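Local coordinates for protein fimbrin (Schizosaccharomyces pombe, PDB 1RT8) that binds actin filaments and crosslinks them, supporting cell polarity, cytokinesis, mating and spore formation in fission yeast, at residues K19-N22 with S23-G27; D64-E68 with R69-K73. One frame throughout, in Å; residues are numbered along the deposited sequence.

Contact 1 (K19-N22 with S23-G27); sequences KHIN and SVLAG
Ile21 and Leu25 lie side by side, one turn apart on helix 11-25 of the first calponin-homology (CH) domain, and point the same way from the helix into the domain interior. With chi1 at -63°, CG1 of Ile21 lies anti to the carbonyl carbon and CG2 anti to the backbone N, which turns CG2 to Leu25. This CG2 methyl of Ile21 lies against CD1 of Leu25, 3.4 Å away, tighter than usual for two methyl groups. The beta-branched isoleucine and gamma-branched leucine suit this buried stripe: Ile21 leans on Val124 of helix 117-131, whereas Leu25 reaches Val35 and, on helix 52-61, Ile53 and Lys56. His20, the residue before Ile21, touches Leu57 of helix 52-61 and Ile128 of helix 117-131.

Ser23, by contrast, is exposed and polar. Its hydroxyl turns back over the preceding turn, OG standing between its own backbone N and carbonyl carbon (chi1 69°), and donates to the carbonyl O of His20. The same oxygen takes the amide N of Val24 in the regular i to i+4 bond of 3.1 Å, and both donors come from one face of the carbonyl plane. A small hydroxyl side chain fits here because it can satisfy itself on its own helix near the end of helix 11-25. The serine bond is the more sharply bent at the acceptor: OG of Ser23 lies 3.0 Å from His20 O, with a C=O...OG angle of 123°.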
# COMPACT_ATOMS: atom_id res chain seq x y z
N LYS A 19 8.15 -20.59 0.95
CA LYS A 19 7.42 -21.55 0.13
C LYS A 19 6.46 -20.79 -0.78
O LYS A 19 6.35 -21.10 -1.97
CB LYS A 19 6.65 -22.54 1.01
CG LYS A 19 7.55 -23.46 1.83
CD LYS A 19 6.74 -24.50 2.60
CE LYS A 19 5.96 -25.42 1.67
NZ LYS A 19 5.33 -26.55 2.41
N HIS A 20 5.77 -19.80 -0.23
CA HIS A 20 4.84 -19.02 -1.03
C HIS A 20 5.61 -18.32 -2.15
O HIS A 20 5.15 -18.25 -3.29
CB HIS A 20 4.12 -17.98 -0.16
CG HIS A 20 3.38 -16.94 -0.96
ND1 HIS A 20 3.94 -15.73 -1.29
CD2 HIS A 20 2.15 -16.96 -1.52
CE1 HIS A 20 3.09 -15.04 -2.03
NE2 HIS A 20 2.00 -15.76 -2.18
N ILE A 21 6.79 -17.81 -1.82
CA ILE A 21 7.60 -17.12 -2.82
C ILE A 21 8.08 -18.09 -3.90
O ILE A 21 8.20 -17.72 -5.07
CB ILE A 21 8.80 -16.41 -2.16
CG1 ILE A 21 8.30 -15.34 -1.19
CG2 ILE A 21 9.69 -15.79 -3.23
CD1 ILE A 21 9.39 -14.69 -0.38
N ASN A 22 8.35 -19.33 -3.50
CA ASN A 22 8.79 -20.35 -4.45
C ASN A 22 7.73 -20.64 -5.51
O ASN A 22 8.05 -20.74 -6.69
CB ASN A 22 9.15 -21.64 -3.70
CG ASN A 22 10.47 -21.54 -2.96
OD1 ASN A 22 10.76 -22.32 -2.06
ND2 ASN A 22 11.28 -20.57 -3.35
N SER A 23 6.48 -20.77 -5.08
CA SER A 23 5.40 -21.07 -6.02
C SER A 23 5.05 -19.88 -6.91
O SER A 23 4.66 -20.06 -8.07
CB SER A 23 4.15 -21.53 -5.27
OG SER A 23 3.57 -20.47 -4.54
N VAL A 24 5.19 -18.68 -6.38
CA VAL A 24 4.88 -17.48 -7.13
C VAL A 24 5.96 -17.16 -8.18
O VAL A 24 5.65 -16.72 -9.28
CB VAL A 24 4.70 -16.25 -6.19
CG1 VAL A 24 5.98 -16.01 -5.41
CG2 VAL A 24 4.35 -15.02 -7.00
N LEU A 25 7.21 -17.41 -7.82
CA LEU A 25 8.32 -17.15 -8.73
C LEU A 25 8.63 -18.37 -9.59
O LEU A 25 9.45 -18.30 -10.51
CB LEU A 25 9.57 -16.75 -7.94
CG LEU A 25 9.41 -15.56 -6.99
CD1 LEU A 25 10.76 -15.21 -6.40
CD2 LEU A 25 8.82 -14.38 -7.73
N ALA A 26 7.96 -19.47 -9.27
CA ALA A 26 8.08 -20.76 -9.96
C ALA A 26 9.01 -20.78 -11.17
O ALA A 26 10.18 -21.14 -11.07
CB ALA A 26 6.70 -21.26 -10.36
N GLY A 27 8.47 -20.40 -12.32
CA GLY A 27 9.26 -20.39 -13.53
C GLY A 27 9.45 -19.01 -14.10
O GLY A 27 9.30 -18.80 -15.31

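Contact 2 (D64-E68 with R69-K73)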
# COMPACT_ATOMS: atom_id res chain seq x y z
N ASP A 64 1.48 -4.80 -11.94
CA ASP A 64 1.87 -3.56 -12.62
C ASP A 64 2.39 -2.43 -11.75
O ASP A 64 2.42 -1.27 -12.18
CB ASP A 64 0.70 -3.04 -13.46
CG ASP A 64 0.14 -4.08 -14.40
OD1 ASP A 64 0.89 -4.56 -15.28
OD2 ASP A 64 -1.05 -4.43 -14.25
N THR A 65 2.81 -2.73 -10.53
CA THR A 65 3.34 -1.69 -9.66
C THR A 65 4.71 -1.28 -10.17
O THR A 65 5.06 -0.10 -10.20
CB THR A 65 3.47 -2.19 -8.21
OG1 THR A 65 2.18 -2.55 -7.72
CG2 THR A 65 4.05 -1.10 -7.32
N ILE A 66 5.49 -2.26 -10.61
CA ILE A 66 6.83 -2.00 -11.11
C ILE A 66 7.00 -2.40 -12.57
O ILE A 66 6.63 -3.51 -12.95
CB ILE A 66 7.87 -2.76 -10.27
CG1 ILE A 66 7.78 -2.32 -8.81
CG2 ILE A 66 9.27 -2.51 -10.82
CD1 ILE A 66 8.60 -3.19 -7.86
N ASP A 67 7.55 -1.49 -13.38
CA ASP A 67 7.84 -1.77 -14.79
C ASP A 67 9.20 -2.41 -14.64
O ASP A 67 10.20 -1.71 -14.46
CB ASP A 67 7.97 -0.48 -15.61
CG ASP A 67 8.28 -0.74 -17.09
OD1 ASP A 67 9.03 -1.70 -17.39
OD2 ASP A 67 7.79 0.04 -17.94
N GLU A 68 9.25 -3.73 -14.71
CA GLU A 68 10.49 -4.46 -14.52
C GLU A 68 11.64 -4.09 -15.45
O GLU A 68 12.79 -4.44 -15.19
CB GLU A 68 10.22 -5.96 -14.55
CG GLU A 68 9.06 -6.35 -13.65
CD GLU A 68 8.99 -7.84 -13.40
OE1 GLU A 68 9.55 -8.61 -14.21
OE2 GLU A 68 8.35 -8.25 -12.40
N ARG A 69 11.35 -3.39 -16.54
CA ARG A 69 12.43 -3.01 -17.44
C ARG A 69 13.36 -1.96 -16.82
O ARG A 69 14.37 -1.61 -17.43
CB ARG A 69 11.86 -2.48 -18.75
CG ARG A 69 11.09 -3.53 -19.53
CD ARG A 69 10.39 -2.89 -20.69
NE ARG A 69 9.56 -1.77 -20.25
CZ ARG A 69 8.96 -0.92 -21.07
NH1 ARG A 69 9.10 -1.06 -22.38
NH2 ARG A 69 8.23 0.08 -20.59
N VAL A 70 13.04 -1.46 -15.63
CA VAL A 70 13.91 -0.47 -14.96
C VAL A 70 14.91 -1.18 -14.04
O VAL A 70 15.89 -0.58 -13.60
CB VAL A 70 13.11 0.54 -14.06
CG1 VAL A 70 12.03 1.23 -14.87
CG2 VAL A 70 12.52 -0.18 -12.85
N LEU A 71 14.67 -2.45 -13.77
CA LEU A 71 15.54 -3.22 -12.89
C LEU A 71 16.77 -3.77 -13.58
O LEU A 71 16.71 -4.18 -14.74
CB LEU A 71 14.76 -4.40 -12.29
CG LEU A 71 13.51 -4.07 -11.47
CD1 LEU A 71 12.73 -5.34 -11.21
CD2 LEU A 71 13.93 -3.40 -10.17
N ASN A 72 17.89 -3.77 -12.86
CA ASN A 72 19.14 -4.32 -13.38
C ASN A 72 18.91 -5.82 -13.23
O ASN A 72 18.60 -6.28 -12.13
CB ASN A 72 20.31 -3.87 -12.52
CG ASN A 72 20.49 -2.37 -12.54
OD1 ASN A 72 20.54 -1.77 -13.61
ND2 ASN A 72 20.58 -1.76 -11.37
N LYS A 73 19.08 -6.57 -14.31
CA LYS A 73 18.80 -8.00 -14.26
C LYS A 73 19.92 -9.03 -14.39
O LYS A 73 19.79 -9.98 -15.16
CB LYS A 73 17.71 -8.32 -15.28
CG LYS A 73 16.41 -7.57 -15.05
CD LYS A 73 15.41 -7.80 -16.16
CE LYS A 73 14.14 -7.02 -15.91
NZ LYS A 73 13.15 -7.18 -17.01
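Asp67 and Arg69 are joined by a two-pronged salt bridge in which the guanidinium grips side-on, through NE and one terminal nitrogen. Arg69 NE donates to Asp67 OD1 at 2.9 Å and NH2 to Asp67 OD2 at 2.7 Å, each bond using the syn lone pair of its oxygen. The two flat groups are nearly coplanar, 3° apart. A bend at chi3 (-54°) folds the arginine back toward the carboxylate. Asp67 OD1 also accepts the backbone N of Arg69 at 3.0 Å, on its anti side, closing an Asx turn; the short aspartate lets one carboxylate meet both amide and guanidinium of the same arginine. Replacing Asp67 by alanine removes both carboxylate oxygens, and the guanidinium is likely to lose this ion pair and turn more freely, the amide of Arg69 losing its side-chain acceptor.

The backbone makes a short 3-10 turn in the loop between helices 52-61 and 82-99 of the first CH domain, with i to i+3 bonds. Val70 N bonds to Asp67 O, and Leu71 N donates to Glu68 O, 3.1 Å, from well above the carbonyl plane. The Glu68 carboxylate turns to Lys56, in a salt bridge, and Asn59. Extended Lys73 also touches Asp30; its CE, 3.0 Å from Glu68 O, makes a close carbon contact, not a hydrogen bond.

Ile66, Val70 and Leu71 are buried, and aliphatic chains suit them there. CG2 of Ile66 loosely touches CG2 of Val70 and CD1 of Leu71, at 4.5 Å each. Val70 packs on Leu476, Ser479 and Ile480 of helix 467-483.

Overall arrangement
Both contacts belong to the first CH domain, within the first actin-binding region, and follow one another along the chain: contact 1 lies near the C-terminal part of helix 11-25, and contact 2 comes later, in the loop after helix 52-61. Their centres are 18 Å apart and their nearest atoms about 8 Å, so they do not touch. Helix 52-61 links them, since residues of each lean on it and its Lys56 meets both. Contact 1 also faces helix 117-131 of the same domain, whereas contact 2 reaches helix 467-483 in the fourth CH domain, so its loop lies at a point of contact between the two actin-binding regions.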